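Local coordinates for protein serpin B3 (Homo sapiens, PDB 4ZK3) that probably inhibits proteases as a member of the serpin family and, as the Pso p27 form linked to psoriasis, makes up a compact structure that forms large aggregates, at residues 53-57 and 58-62. Residues are numbered along the deposited sequence; the frame is centred on the assembly and turned at random.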
# COMPACT_ATOMS: atom_id res chain seq x y z
N ILE A 53 14.31 -10.61 6.51
CA ILE A 53 13.62 -9.51 5.81
C ILE A 53 13.35 -9.95 4.41
O ILE A 53 12.22 -9.83 3.94
CB ILE A 53 14.44 -8.18 5.82
CG1 ILE A 53 14.44 -7.64 7.22
CG2 ILE A 53 13.84 -7.11 4.87
CD1 ILE A 53 15.51 -6.61 7.44
N LYS A 54 14.38 -10.50 3.77
CA LYS A 54 14.24 -10.97 2.41
C LYS A 54 13.11 -11.96 2.30
O LYS A 54 12.34 -11.91 1.33
CB LYS A 54 15.53 -11.58 1.85
CG LYS A 54 16.42 -10.58 1.14
CD LYS A 54 17.60 -11.20 0.40
CE LYS A 54 18.60 -11.72 1.42
NZ LYS A 54 19.99 -11.18 1.25
N LYS A 55 13.00 -12.87 3.28
CA LYS A 55 11.97 -13.89 3.21
C LYS A 55 10.55 -13.30 3.36
O LYS A 55 9.64 -13.67 2.68
CB LYS A 55 12.18 -14.93 4.31
CG LYS A 55 11.00 -15.88 4.36
CD LYS A 55 11.24 -17.13 5.18
CE LYS A 55 10.32 -18.24 4.67
NZ LYS A 55 9.64 -18.90 5.82
N VAL A 56 10.38 -12.39 4.31
CA VAL A 56 9.11 -11.70 4.51
C VAL A 56 8.70 -10.93 3.27
O VAL A 56 7.54 -10.98 2.90
CB VAL A 56 9.23 -10.80 5.74
CG1 VAL A 56 8.16 -9.71 5.79
CG2 VAL A 56 9.19 -11.68 6.99
N LEU A 57 9.65 -10.24 2.62
CA LEU A 57 9.35 -9.46 1.39
C LEU A 57 9.19 -10.33 0.12
O LEU A 57 8.71 -9.86 -0.95
CB LEU A 57 10.43 -8.44 1.17
CG LEU A 57 10.49 -7.36 2.26
CD1 LEU A 57 11.70 -6.49 2.01
CD2 LEU A 57 9.26 -6.52 2.25
N HIS A 58 9.57 -11.61 0.26
CA HIS A 58 9.63 -12.59 -0.85
C HIS A 58 10.76 -12.20 -1.85
O HIS A 58 10.80 -12.68 -2.97
CB HIS A 58 8.26 -12.84 -1.54
CG HIS A 58 7.20 -13.48 -0.66
ND1 HIS A 58 6.77 -14.77 -0.84
CD2 HIS A 58 6.47 -12.99 0.37
CE1 HIS A 58 5.83 -15.07 0.05
NE2 HIS A 58 5.62 -14.00 0.80
N PHE A 59 11.72 -11.38 -1.39
CA PHE A 59 12.85 -10.94 -2.21
C PHE A 59 13.81 -12.11 -2.40
O PHE A 59 14.65 -12.07 -3.30
CB PHE A 59 13.62 -9.79 -1.54
CG PHE A 59 13.05 -8.37 -1.80
CD1 PHE A 59 11.76 -8.17 -2.29
CD2 PHE A 59 13.83 -7.25 -1.49
CE1 PHE A 59 11.27 -6.89 -2.49
CE2 PHE A 59 13.36 -5.98 -1.70
CZ PHE A 59 12.08 -5.80 -2.21
N ASP A 60 13.69 -13.15 -1.59
CA ASP A 60 14.50 -14.34 -1.83
C ASP A 60 14.00 -15.21 -3.01
O ASP A 60 14.63 -16.23 -3.30
CB ASP A 60 14.65 -15.16 -0.56
CG ASP A 60 13.32 -15.69 -0.01
OD1 ASP A 60 12.21 -15.50 -0.57
OD2 ASP A 60 13.40 -16.29 1.06
N GLN A 61 12.90 -14.79 -3.67
CA GLN A 61 12.27 -15.53 -4.76
C GLN A 61 12.33 -14.78 -6.07
O GLN A 61 11.65 -15.16 -7.03
CB GLN A 61 10.78 -15.80 -4.46
CG GLN A 61 10.52 -16.49 -3.11
CD GLN A 61 9.02 -16.70 -2.76
OE1 GLN A 61 8.14 -16.01 -3.26
NE2 GLN A 61 8.75 -17.69 -1.91
N VAL A 62 13.10 -13.69 -6.12
CA VAL A 62 13.25 -12.86 -7.31
C VAL A 62 14.60 -13.22 -7.99
O VAL A 62 15.54 -13.53 -7.27
CB VAL A 62 13.28 -11.38 -6.90
CG1 VAL A 62 13.51 -10.45 -8.10
CG2 VAL A 62 12.02 -11.05 -6.09
O HOH W 1 9.53 -15.72 0.73
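L57 CB sits over one face of the F59 ring, 4.0 Å from the ring centroid, a CH-pi contact shifted toward the rim; L57 CD1 follows along the CD2–CE2 side, the two side chains running next to each other in the same direction. The imidazole of H58 has the carbonyl oxygen of K55 and a water on one face. At its edge, H58 ND1 donates to Q61 OE1 at 3.0 Å, the acceptor lying nearly in the ring plane, although the donor stands 56° out of the amide carbonyl plane. H58 NE2 is hydrogen-bonded to D14 OD2 of helix 4-19, so both ring nitrogens are engaged, which should hold the rotation of the ring. With its positive phi, H58 is the C-prime residue of a Schellman motif: F59 N donates a hydrogen bond to K54 O at 2.8 Å. H58 N makes a weak bond to K55 O at 3.2 Å. The water donates to K55 O (2.8 Å) and to D60 OD1, tying the aspartate to the helix end. With chi1 at 62°, the D60 carboxylate turns back over K55, bringing OD2 within 3.7 Å of K55 CB. The turn thus closes helix 47-57, with F59 packed among N8 of helix 4-19, T35 of helix 31-42 and V81 of helix 81-91, and V56 resting on F11 of helix 4-19.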